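Local coordinates for uncharacterized protein (Thermus thermophilus HB8, PDB 6SCE) that cuts DNA as a defence nuclease of a type III CRISPR system once switched on by cyclic oligoadenylate, which it probably senses through CARF domains, at residues Ala3-Leu7 with Ala28-Ala32; Leu21-Glu25 with Leu57-Val62; Leu361-Glu366 with Leu390-Arg395; Ala416-Trp420 with Phe547-Ala551; Gly580-Arg584 with Asn630-Arg634. All blocks are in the same frame, centred on the assembly; numbering follows the deposited sequence.

Contact 1 of 5, residues Ala3-Leu7 with Ala28-Ala32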
# COMPACT_ATOMS: atom_id res chain seq x y z
N ALA A 3 34.30 -20.17 -4.13
CA ALA A 3 33.50 -18.94 -4.47
C ALA A 3 32.29 -18.82 -3.53
O ALA A 3 31.72 -19.83 -3.11
CB ALA A 3 33.04 -18.96 -5.92
N PRO A 4 31.88 -17.59 -3.21
CA PRO A 4 30.75 -17.41 -2.27
C PRO A 4 29.40 -17.80 -2.86
O PRO A 4 29.24 -17.87 -4.10
CB PRO A 4 30.82 -15.92 -1.97
CG PRO A 4 31.27 -15.35 -3.27
CD PRO A 4 32.35 -16.30 -3.72
N VAL A 5 28.42 -18.05 -1.99
CA VAL A 5 27.08 -18.40 -2.41
C VAL A 5 26.16 -17.24 -2.00
O VAL A 5 26.31 -16.67 -0.92
CB VAL A 5 26.60 -19.74 -1.83
CG1 VAL A 5 25.12 -19.97 -2.05
CG2 VAL A 5 27.40 -20.91 -2.44
N TYR A 6 25.27 -16.87 -2.90
CA TYR A 6 24.29 -15.83 -2.65
C TYR A 6 23.02 -16.47 -2.22
O TYR A 6 22.43 -17.23 -2.98
CB TYR A 6 24.06 -15.03 -3.94
CG TYR A 6 23.15 -13.82 -3.84
CD1 TYR A 6 23.26 -12.92 -2.79
CD2 TYR A 6 22.23 -13.57 -4.82
CE1 TYR A 6 22.44 -11.79 -2.73
CE2 TYR A 6 21.42 -12.44 -4.78
CZ TYR A 6 21.52 -11.58 -3.73
OH TYR A 6 20.71 -10.45 -3.74
N LEU A 7 22.58 -16.14 -1.01
CA LEU A 7 21.27 -16.56 -0.47
C LEU A 7 20.34 -15.35 -0.40
O LEU A 7 20.69 -14.35 0.21
CB LEU A 7 21.44 -17.10 0.95
CG LEU A 7 22.40 -18.31 1.08
CD1 LEU A 7 22.36 -18.85 2.49
CD2 LEU A 7 22.11 -19.41 0.10
N ALA A 28 33.15 -9.72 -3.62
CA ALA A 28 33.67 -11.07 -3.47
C ALA A 28 33.98 -11.76 -4.78
O ALA A 28 34.45 -12.88 -4.76
CB ALA A 28 32.68 -11.90 -2.70
N GLY A 29 33.66 -11.14 -5.91
CA GLY A 29 33.86 -11.80 -7.20
C GLY A 29 32.75 -12.73 -7.62
O GLY A 29 31.63 -12.67 -7.09
N ARG A 30 33.06 -13.61 -8.56
CA ARG A 30 32.10 -14.49 -9.13
C ARG A 30 31.43 -15.38 -8.06
O ARG A 30 32.14 -15.93 -7.22
CB ARG A 30 32.81 -15.35 -10.17
CG ARG A 30 31.87 -16.23 -10.94
CD ARG A 30 32.64 -16.99 -12.02
NE ARG A 30 32.04 -18.30 -12.21
CZ ARG A 30 32.24 -19.34 -11.40
NH1 ARG A 30 33.06 -19.25 -10.36
NH2 ARG A 30 31.62 -20.48 -11.65
N VAL A 31 30.10 -15.55 -8.11
CA VAL A 31 29.43 -16.41 -7.12
C VAL A 31 29.33 -17.83 -7.66
O VAL A 31 29.12 -18.02 -8.84
CB VAL A 31 28.01 -15.89 -6.65
CG1 VAL A 31 28.03 -14.40 -6.37
CG2 VAL A 31 26.93 -16.25 -7.64
N ALA A 32 29.40 -18.82 -6.77
CA ALA A 32 29.24 -20.21 -7.19
C ALA A 32 27.83 -20.47 -7.66
O ALA A 32 27.60 -21.20 -8.63
CB ALA A 32 29.61 -21.17 -6.05
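P4 rests the CG of its ring on the methyl of A28, with CG to CB at 3.8 Å, and this pair is the apolar centre of the contact. A rigid proline ring suits the place, since it fills the space beside the helix end. Next to it A3 and A32 turn their methyls toward one another, CB to CB at 4.1 Å, and V5 CG2 adds a looser touch on the methyl of A32. Two alanines let the backbones run close, the CA atoms of A3 and A32 being 5.2 Å apart. Outward from this patch, the backbone O of R30 lies against A3 CB at 3.4 Å. The polar edge is one hydrogen bond, A32 N to P4 O at 2.8 Å, with the donor nearly in line with the C=O. V31 CA adds a weaker C-H contact to the same oxygen. G29 bends the chain at angles where a side chain would collide with the carbonyl of A28. The contact thus brings the return limb of a beta-alpha-beta unit past the start of strand 5-10: V31 faces L21 and V24 of helix 15-28, while W82 of strand 81-84 touches both P4 and A28.

Contact 2 of 5, residues Leu21-Glu25 with Leu57-Val62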
# COMPACT_ATOMS: atom_id res chain seq x y z
N LEU A 21 22.98 -9.06 -5.65
CA LEU A 21 23.94 -9.86 -6.40
C LEU A 21 25.11 -8.99 -6.91
O LEU A 21 26.28 -9.37 -6.77
CB LEU A 21 23.27 -10.60 -7.55
CG LEU A 21 24.20 -11.51 -8.37
CD1 LEU A 21 24.95 -12.55 -7.55
CD2 LEU A 21 23.43 -12.18 -9.50
N LYS A 22 24.80 -7.79 -7.42
CA LYS A 22 25.86 -6.87 -7.90
C LYS A 22 26.78 -6.50 -6.74
O LYS A 22 27.99 -6.40 -6.92
CB LYS A 22 25.27 -5.62 -8.57
CG LYS A 22 24.50 -5.95 -9.84
CD LYS A 22 23.96 -4.68 -10.49
CE LYS A 22 25.05 -3.91 -11.25
NZ LYS A 22 24.60 -2.53 -11.59
N VAL A 23 26.21 -6.31 -5.55
CA VAL A 23 27.00 -6.00 -4.37
C VAL A 23 27.97 -7.14 -4.04
O VAL A 23 29.19 -6.92 -3.83
CB VAL A 23 26.10 -5.71 -3.16
CG1 VAL A 23 26.89 -5.62 -1.85
CG2 VAL A 23 25.26 -4.47 -3.38
N VAL A 24 27.45 -8.36 -4.02
CA VAL A 24 28.28 -9.53 -3.71
C VAL A 24 29.40 -9.68 -4.75
O VAL A 24 30.59 -9.88 -4.41
CB VAL A 24 27.44 -10.81 -3.67
CG1 VAL A 24 28.33 -12.02 -3.41
CG2 VAL A 24 26.41 -10.70 -2.55
N GLU A 25 29.03 -9.62 -6.02
CA GLU A 25 30.01 -9.74 -7.10
C GLU A 25 31.10 -8.69 -7.02
O GLU A 25 32.26 -9.02 -7.26
CB GLU A 25 29.35 -9.73 -8.48
CG GLU A 25 28.53 -10.96 -8.76
CD GLU A 25 27.89 -10.97 -10.14
OE1 GLU A 25 27.57 -9.89 -10.69
OE2 GLU A 25 27.66 -12.07 -10.67
N LEU A 57 20.22 -13.72 -14.87
CA LEU A 57 21.15 -14.58 -14.16
C LEU A 57 21.81 -15.57 -15.10
O LEU A 57 23.02 -15.77 -15.05
CB LEU A 57 20.48 -15.34 -13.02
CG LEU A 57 19.92 -14.43 -11.94
CD1 LEU A 57 19.27 -15.29 -10.88
CD2 LEU A 57 21.01 -13.57 -11.34
N SER A 58 21.03 -16.21 -15.95
CA SER A 58 21.59 -17.17 -16.89
C SER A 58 22.64 -16.50 -17.80
O SER A 58 23.72 -17.04 -17.98
CB SER A 58 20.48 -17.85 -17.67
OG SER A 58 21.02 -18.61 -18.72
N GLU A 59 22.35 -15.31 -18.32
CA GLU A 59 23.35 -14.58 -19.11
C GLU A 59 24.59 -14.20 -18.34
O GLU A 59 25.68 -14.04 -18.92
CB GLU A 59 22.75 -13.29 -19.69
CG GLU A 59 21.96 -13.50 -20.95
CD GLU A 59 21.48 -12.20 -21.56
OE1 GLU A 59 22.22 -11.18 -21.56
OE2 GLU A 59 20.33 -12.20 -22.01
N LYS A 60 24.42 -13.99 -17.04
CA LYS A 60 25.52 -13.67 -16.19
C LYS A 60 26.37 -14.91 -15.83
O LYS A 60 27.37 -14.78 -15.13
CB LYS A 60 25.03 -12.98 -14.91
CG LYS A 60 24.57 -11.55 -15.14
CD LYS A 60 23.98 -10.91 -13.89
CE LYS A 60 24.94 -10.90 -12.73
NZ LYS A 60 26.22 -10.20 -12.99
N GLY A 61 25.95 -16.08 -16.28
CA GLY A 61 26.63 -17.33 -15.94
C GLY A 61 26.41 -17.74 -14.49
O GLY A 61 27.22 -18.48 -13.93
N VAL A 62 25.33 -17.26 -13.88
CA VAL A 62 25.05 -17.56 -12.48
C VAL A 62 24.03 -18.66 -12.41
O VAL A 62 22.86 -18.49 -12.82
CB VAL A 62 24.58 -16.31 -11.71
CG1 VAL A 62 24.25 -16.64 -10.25
CG2 VAL A 62 25.66 -15.25 -11.74
O HOH W 1 28.16 -12.60 -13.35
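L21 and L57 lie on two helices whose CA atoms come no nearer than 9.5 Å at this pair, the second helix ending in a Schellman motif at G61, where positive phi favours glycine. Side chains therefore bridge the gap. L21 sends CD2 across to L57 CD2, its CG turned away from the backbone N (chi1 -178°), and at 3.3 Å the methyls are tighter than usual van der Waals contact. The same CD2 leans on K60 CE at 3.8 Å and, more loosely, on V62 CG2, so the lysine serves as a hydrocarbon before it serves as a charge. E25 runs out extended beyond CG, while K60 folds back at its last two torsions. Their ends meet in a salt bridge of 2.7 Å between E25 OE1 and K60 NZ, on the syn lone pair of the carboxylate. A water joins the pair: it donates to E25 OE2 and to K60 O and accepts from K60 NZ. Beneath, L21 touches Y6 and L57 touches F36, on neighbouring strands of the sheet. The carboxylate is thus gripped through both oxygens, and the ion pair, lying beside leucine and valine methyls, is likely to be strengthened by these apolar neighbours.

Contact 3 of 5, residues Leu361-Glu366 with Leu390-Arg395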
# COMPACT_ATOMS: atom_id res chain seq x y z
N LEU A 361 14.25 2.61 20.69
CA LEU A 361 13.30 1.73 21.34
C LEU A 361 13.85 0.80 22.43
O LEU A 361 13.09 0.40 23.31
CB LEU A 361 12.45 0.95 20.32
CG LEU A 361 11.49 1.83 19.53
CD1 LEU A 361 10.80 1.03 18.44
CD2 LEU A 361 10.44 2.42 20.43
N ALA A 362 15.14 0.48 22.39
CA ALA A 362 15.72 -0.43 23.36
C ALA A 362 15.39 -0.03 24.81
O ALA A 362 14.91 -0.88 25.60
CB ALA A 362 17.22 -0.59 23.14
N PRO A 363 15.60 1.24 25.16
CA PRO A 363 15.32 1.64 26.55
C PRO A 363 13.85 1.55 26.94
O PRO A 363 13.52 1.31 28.12
CB PRO A 363 15.79 3.11 26.59
CG PRO A 363 16.68 3.27 25.42
CD PRO A 363 16.13 2.35 24.37
N VAL A 364 12.95 1.74 25.97
CA VAL A 364 11.53 1.68 26.21
C VAL A 364 11.17 0.22 26.50
O VAL A 364 10.47 -0.09 27.47
CB VAL A 364 10.74 2.23 24.99
CG1 VAL A 364 9.25 1.94 25.09
CG2 VAL A 364 11.02 3.71 24.80
N VAL A 365 11.67 -0.69 25.67
CA VAL A 365 11.46 -2.10 25.88
C VAL A 365 11.98 -2.54 27.26
O VAL A 365 11.29 -3.22 28.01
CB VAL A 365 12.17 -2.91 24.78
CG1 VAL A 365 12.16 -4.41 25.07
CG2 VAL A 365 11.50 -2.64 23.44
N GLU A 366 13.20 -2.14 27.57
CA GLU A 366 13.84 -2.59 28.80
C GLU A 366 13.08 -2.09 30.03
O GLU A 366 12.82 -2.86 30.94
CB GLU A 366 15.33 -2.22 28.83
CG GLU A 366 16.15 -3.22 28.00
CD GLU A 366 17.54 -2.74 27.61
OE1 GLU A 366 18.05 -1.78 28.22
OE2 GLU A 366 18.11 -3.34 26.68
N LEU A 390 13.51 -2.40 14.82
CA LEU A 390 12.56 -2.60 15.89
C LEU A 390 12.77 -3.98 16.48
O LEU A 390 12.78 -4.13 17.69
CB LEU A 390 11.12 -2.43 15.39
CG LEU A 390 9.98 -2.92 16.30
CD1 LEU A 390 10.09 -2.38 17.69
CD2 LEU A 390 8.67 -2.46 15.71
N TYR A 391 12.93 -5.00 15.65
CA TYR A 391 13.15 -6.35 16.16
C TYR A 391 14.40 -6.39 17.06
O TYR A 391 14.39 -7.04 18.09
CB TYR A 391 13.30 -7.34 15.01
CG TYR A 391 13.85 -8.66 15.46
CD1 TYR A 391 13.07 -9.54 16.19
CD2 TYR A 391 15.14 -9.04 15.12
CE1 TYR A 391 13.58 -10.77 16.61
CE2 TYR A 391 15.65 -10.26 15.53
CZ TYR A 391 14.87 -11.12 16.27
OH TYR A 391 15.41 -12.35 16.66
N LEU A 392 15.45 -5.67 16.67
CA LEU A 392 16.72 -5.71 17.40
C LEU A 392 16.65 -4.95 18.73
O LEU A 392 17.51 -5.15 19.61
CB LEU A 392 17.86 -5.17 16.52
CG LEU A 392 18.25 -6.11 15.38
CD1 LEU A 392 19.14 -5.43 14.37
CD2 LEU A 392 18.91 -7.39 15.88
N ALA A 393 15.65 -4.11 18.88
CA ALA A 393 15.36 -3.44 20.16
C ALA A 393 14.71 -4.37 21.16
O ALA A 393 14.67 -4.07 22.35
CB ALA A 393 14.45 -2.26 19.94
N LEU A 394 14.12 -5.47 20.69
CA LEU A 394 13.35 -6.34 21.55
C LEU A 394 14.27 -7.15 22.47
O LEU A 394 15.46 -7.27 22.21
CB LEU A 394 12.47 -7.27 20.75
CG LEU A 394 11.51 -6.50 19.82
CD1 LEU A 394 10.62 -7.51 19.13
CD2 LEU A 394 10.67 -5.41 20.49
N ARG A 395 13.69 -7.62 23.56
CA ARG A 395 14.37 -8.52 24.49
C ARG A 395 13.38 -9.60 24.88
O ARG A 395 12.16 -9.42 24.71
CB ARG A 395 14.82 -7.77 25.76
CG ARG A 395 15.73 -6.58 25.52
CD ARG A 395 17.12 -6.96 25.05
NE ARG A 395 17.95 -5.75 24.90
CZ ARG A 395 18.15 -5.04 23.77
NH1 ARG A 395 17.60 -5.40 22.61
NH2 ARG A 395 18.92 -3.97 23.80
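E366 and R395 cross at a slant, the carboxylate and guanidinium planes 57° apart, so OE2 meets two nitrogens without the flat pairing of a bidentate bridge. R395 NE stands 3.0 Å and NH2 3.1 Å from E366 OE2, both in weak, bent hydrogen bonds within a salt bridge. A bend at chi2 (-70°) folds R395 back on its own chain, where NH1 reaches the carbonyls of L392 and L394 close to the guanidinium plane. Deeper in, A393 directs its methyl at L361 CB, 3.8 Å away. A side chain this small suits the close approach, the CA atoms of A362 and A393 being 4.4 Å apart. L361 and L390 meet obliquely, CD1 to CD1 at 3.6 Å, whereas V365 and L394 cross at about a right angle, CG2 to CD2 at 4.1 Å. V365 CG1 covers R395 N, a buried N-H without a partner. A glycine in place of V365 would leave L394 CD2 without its methyl partner and would probably open a gap beside A393 O. V365 and L390 both touch L295. An apolar floor under a charged lid results: R395 gives NH1 to its own helix end and NE and NH2 to E366, whose carboxylate probably offsets the arginine's charge.

Contact 4 of 5, residues Ala416-Trp420 with Phe547-Ala551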
# COMPACT_ATOMS: atom_id res chain seq x y z
N ALA A 416 -2.10 -15.44 16.30
CA ALA A 416 -3.18 -14.86 17.08
C ALA A 416 -4.34 -14.48 16.19
O ALA A 416 -4.18 -13.80 15.16
CB ALA A 416 -2.71 -13.65 17.88
N GLU A 417 -5.52 -14.97 16.55
CA GLU A 417 -6.75 -14.53 15.91
C GLU A 417 -7.02 -13.12 16.41
O GLU A 417 -6.99 -12.87 17.62
CB GLU A 417 -7.91 -15.45 16.33
CG GLU A 417 -7.88 -16.79 15.64
CD GLU A 417 -8.04 -16.68 14.14
OE1 GLU A 417 -8.69 -15.73 13.63
OE2 GLU A 417 -7.48 -17.54 13.46
N VAL A 418 -7.27 -12.21 15.49
CA VAL A 418 -7.51 -10.81 15.80
C VAL A 418 -8.99 -10.63 16.12
O VAL A 418 -9.82 -11.25 15.46
CB VAL A 418 -7.14 -9.96 14.60
CG1 VAL A 418 -7.38 -8.47 14.85
CG2 VAL A 418 -5.67 -10.17 14.29
N PRO A 419 -9.33 -9.78 17.10
CA PRO A 419 -10.77 -9.54 17.34
C PRO A 419 -11.33 -8.57 16.30
O PRO A 419 -11.70 -7.44 16.62
CB PRO A 419 -10.81 -8.96 18.75
CG PRO A 419 -9.42 -8.51 19.07
CD PRO A 419 -8.46 -9.19 18.13
N TRP A 420 -11.45 -9.03 15.08
CA TRP A 420 -11.82 -8.15 13.98
C TRP A 420 -13.23 -7.61 14.17
O TRP A 420 -13.54 -6.54 13.65
CB TRP A 420 -11.81 -8.90 12.66
CG TRP A 420 -10.44 -9.28 12.17
CD1 TRP A 420 -9.99 -10.54 11.93
CD2 TRP A 420 -9.41 -8.39 11.75
NE1 TRP A 420 -8.70 -10.48 11.43
CE2 TRP A 420 -8.34 -9.18 11.29
CE3 TRP A 420 -9.28 -7.00 11.73
CZ2 TRP A 420 -7.15 -8.62 10.82
CZ3 TRP A 420 -8.09 -6.45 11.24
CH2 TRP A 420 -7.06 -7.26 10.80
N PHE A 547 -15.83 -3.42 6.28
CA PHE A 547 -14.55 -3.93 6.75
C PHE A 547 -14.74 -5.37 7.19
O PHE A 547 -15.67 -5.67 7.93
CB PHE A 547 -14.02 -3.04 7.88
CG PHE A 547 -12.68 -3.46 8.39
CD1 PHE A 547 -11.57 -3.40 7.57
CD2 PHE A 547 -12.53 -3.93 9.69
CE1 PHE A 547 -10.33 -3.81 8.03
CE2 PHE A 547 -11.29 -4.32 10.16
CZ PHE A 547 -10.19 -4.27 9.33
N HIS A 548 -13.91 -6.28 6.69
CA HIS A 548 -14.01 -7.67 7.11
C HIS A 548 -12.63 -8.29 7.17
O HIS A 548 -11.99 -8.44 6.14
CB HIS A 548 -14.91 -8.45 6.16
CG HIS A 548 -15.22 -9.84 6.64
ND1 HIS A 548 -15.70 -10.09 7.91
CD2 HIS A 548 -15.13 -11.04 6.02
CE1 HIS A 548 -15.86 -11.40 8.06
NE2 HIS A 548 -15.53 -11.99 6.93
N ARG A 549 -12.19 -8.62 8.37
CA ARG A 549 -10.97 -9.41 8.58
C ARG A 549 -9.66 -8.88 7.97
O ARG A 549 -8.87 -9.66 7.48
CB ARG A 549 -11.22 -10.84 8.11
CG ARG A 549 -12.35 -11.48 8.91
CD ARG A 549 -12.48 -12.97 8.66
NE ARG A 549 -11.24 -13.72 8.93
CZ ARG A 549 -10.81 -14.11 10.13
NH1 ARG A 549 -11.47 -13.81 11.25
NH2 ARG A 549 -9.69 -14.80 10.22
N GLY A 550 -9.43 -7.58 8.00
CA GLY A 550 -8.16 -7.01 7.46
C GLY A 550 -8.17 -6.57 6.00
O GLY A 550 -7.08 -6.33 5.36
N ALA A 551 -9.39 -6.49 5.46
CA ALA A 551 -9.59 -5.88 4.14
C ALA A 551 -10.75 -4.89 4.21
O ALA A 551 -11.84 -5.20 4.69
CB ALA A 551 -9.84 -6.94 3.08
O HOH W 2 -10.55 -13.44 14.30
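W420 lies flat and tightly packed under the turn of R549 and G550. R549 CA sits 3.5 Å from the centroid of the five-membered ring, only 5° off its normal, a CH-pi contact over the face; G550 CA makes a second one over the six-membered ring. V418 CG1 covers the opposite face, so the indole is sandwiched. W420 CZ3 lies at the edge of the F547 ring, CZ3 to CZ 3.6 Å, an oblique pair with planes 70° apart, while NE1 is spent on the backbone O of D406. Glycine is required at G550, since a CB there would press on W420 CZ2 and on the carbonyl of R549. H548 to A551 form a two-residue beta hairpin with a type I' turn, joining strands 541-548 and 551-558 of a mixed sheet that probably belongs to the nuclease domain; strand 415-417 edges a separate sheet, so the indole bridges two sheets, probably of separate domains. G550 O takes a hydrogen bond from the amino group of an adenine in the bound RNA. An alanine in place of W420 would strip the turn of its flat support, and R549 and G550 would probably be left freer to shift beneath the nucleotide. The outer side is looser. R549 NH2 and E417 OE1 are a long ion pair at 3.7 Å, met at the guanidinium edge; the stronger partner of R549 NH2 is D406, and R549 NH1 donates to a water beside V418 O.

Contact 5 of 5, residues Gly580-Arg584 with Asn630-Arg634. With nucleotides of chain B.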
# COMPACT_ATOMS: atom_id res chain seq x y z
N GLY A 580 -5.98 0.31 0.70
CA GLY A 580 -4.76 -0.42 0.99
C GLY A 580 -4.57 -1.60 0.06
O GLY A 580 -5.40 -1.88 -0.84
N VAL A 581 -3.44 -2.26 0.23
CA VAL A 581 -3.02 -3.30 -0.69
C VAL A 581 -3.98 -4.49 -0.71
O VAL A 581 -4.07 -5.17 -1.73
CB VAL A 581 -1.54 -3.72 -0.42
CG1 VAL A 581 -1.38 -4.53 0.86
CG2 VAL A 581 -0.98 -4.47 -1.59
N GLU A 582 -4.66 -4.75 0.39
CA GLU A 582 -5.57 -5.89 0.45
C GLU A 582 -7.02 -5.44 0.24
O GLU A 582 -7.93 -6.26 0.35
CB GLU A 582 -5.40 -6.67 1.74
CG GLU A 582 -4.02 -7.33 1.86
CD GLU A 582 -3.68 -8.16 0.65
OE1 GLU A 582 -4.56 -8.97 0.24
OE2 GLU A 582 -2.60 -7.96 0.07
N ALA A 583 -7.23 -4.15 -0.03
CA ALA A 583 -8.59 -3.63 -0.13
C ALA A 583 -9.22 -4.06 -1.46
O ALA A 583 -8.53 -4.38 -2.44
CB ALA A 583 -8.59 -2.11 0.00
N ARG A 584 -10.55 -4.04 -1.50
CA ARG A 584 -11.25 -4.37 -2.73
C ARG A 584 -12.41 -3.41 -2.95
O ARG A 584 -12.81 -2.70 -2.04
CB ARG A 584 -11.81 -5.80 -2.68
CG ARG A 584 -10.79 -6.89 -2.42
CD ARG A 584 -9.85 -7.11 -3.59
NE ARG A 584 -8.84 -8.12 -3.24
CZ ARG A 584 -9.02 -9.44 -3.31
NH1 ARG A 584 -10.17 -9.96 -3.77
NH2 ARG A 584 -8.04 -10.25 -2.93
N ASN A 630 -11.56 -14.78 -4.86
CA ASN A 630 -10.18 -14.39 -4.50
C ASN A 630 -10.24 -13.76 -3.10
O ASN A 630 -10.43 -12.55 -2.98
CB ASN A 630 -9.60 -13.37 -5.49
CG ASN A 630 -9.45 -13.93 -6.90
OD1 ASN A 630 -9.11 -15.10 -7.08
ND2 ASN A 630 -9.70 -13.09 -7.90
N PRO A 631 -10.10 -14.59 -2.04
CA PRO A 631 -10.34 -14.11 -0.67
C PRO A 631 -9.54 -12.85 -0.28
O PRO A 631 -8.37 -12.73 -0.64
CB PRO A 631 -9.92 -15.30 0.20
CG PRO A 631 -10.03 -16.50 -0.69
CD PRO A 631 -9.72 -16.01 -2.08
N ALA A 632 -10.20 -11.92 0.41
CA ALA A 632 -9.58 -10.69 0.88
C ALA A 632 -9.68 -10.69 2.39
O ALA A 632 -10.78 -10.90 2.91
CB ALA A 632 -10.31 -9.47 0.32
N PRO A 633 -8.59 -10.42 3.12
CA PRO A 633 -7.23 -10.15 2.57
C PRO A 633 -6.48 -11.43 2.21
O PRO A 633 -6.83 -12.50 2.70
CB PRO A 633 -6.53 -9.50 3.76
CG PRO A 633 -7.13 -10.19 4.94
CD PRO A 633 -8.60 -10.39 4.59
N ARG A 634 -5.44 -11.33 1.39
CA ARG A 634 -4.66 -12.51 0.99
C ARG A 634 -3.72 -12.91 2.11
O ARG A 634 -3.16 -12.05 2.80
CB ARG A 634 -3.84 -12.23 -0.27
CG ARG A 634 -4.69 -11.90 -1.49
CD ARG A 634 -3.85 -11.61 -2.72
NE ARG A 634 -3.68 -10.18 -2.99
CZ ARG A 634 -2.65 -9.42 -2.62
NH1 ARG A 634 -2.63 -8.13 -2.94
NH2 ARG A 634 -1.64 -9.92 -1.90
P A B 4 4.20 -1.29 3.93
OP1 A B 4 3.77 -1.48 2.51
OP2 A B 4 3.38 -0.41 4.83
O5' A B 4 4.37 -2.73 4.59
C5' A B 4 3.19 -3.45 4.96
C4' A B 4 3.49 -4.92 4.92
O4' A B 4 2.43 -5.66 5.60
C3' A B 4 3.55 -5.48 3.50
O3' A B 4 4.48 -6.54 3.32
C2' A B 4 2.14 -6.03 3.34
O2' A B 4 2.03 -6.97 2.29
C1' A B 4 1.94 -6.64 4.72
N9 A B 4 0.56 -6.96 5.05
C8 A B 4 0.15 -8.18 5.54
N7 A B 4 -1.15 -8.24 5.71
C5 A B 4 -1.63 -7.01 5.28
C6 A B 4 -2.93 -6.46 5.21
N6 A B 4 -4.04 -7.11 5.54
N1 A B 4 -3.04 -5.20 4.71
C2 A B 4 -1.93 -4.55 4.35
N3 A B 4 -0.65 -4.96 4.39
C4 A B 4 -0.57 -6.20 4.88
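R584 and R634 each present a guanidinium to the opposite loop, and the two are used differently. A632 lays its methyl over one face of the R584 group, 3.9 Å above the plane and centred on it. At the edge, NH1 of R584 gives a 2.7 Å hydrogen bond to N630 O in the carbonyl plane, and NH2 adds a weak one to the same oxygen. The R634 guanidinium, in contrast, is met over its face: E582 OE1 lies above its centre, and the carboxylate stands almost upright on it, planes 83° apart. The charged link is E582 OE2 to R634 NH2, 2.9 Å, while OE1 also takes the backbone N of R634 at 2.8 Å, an almost straight bond (171°) arriving from above the carboxylate plane. A bend at chi2 (-52°) brings the E582 carboxylate round to this position, and its CB rests on P633 CB. P633 follows a cis peptide bond, which proline tolerates readily. V581 and E582, in the type I turn from G580 to A583, also meet an adenine of chain B: V581 CG1 is 3.5 Å from its C2, and E582 CG 3.6 Å from its C6, both over the same face of the base. R634 makes a cation-pi contact with W42, which V581 touches as well. The chemistry places a doubly used, buried carboxylate just beyond the carbons that meet the bound adenine; its negative charge probably offsets that of R634, and its bonds to R634 are likely to hold the glutamate carbons against the base.

From the N terminus, contact 1 closes the loop from strand 5-10 through helix 15-28, and contact 2 joins that helix to the end of helix 44-59. Their segments alternate along the chain, so the two cross, and they touch through V31, L21 and V62. Contact 3 follows in series, pairing two helices over the mixed sheet that includes strands 293-297 and 316-321, its nearest atoms about 17 Å from contact 1. Contact 4 spans far more chain, 126 intervening residues, and ties the edge of that sheet to the hairpin of the last one. Contact 5 closes later within the last domain, yet it touches contact 4, R549 O and A551 CB meeting P633 and E582 beside the bound RNA.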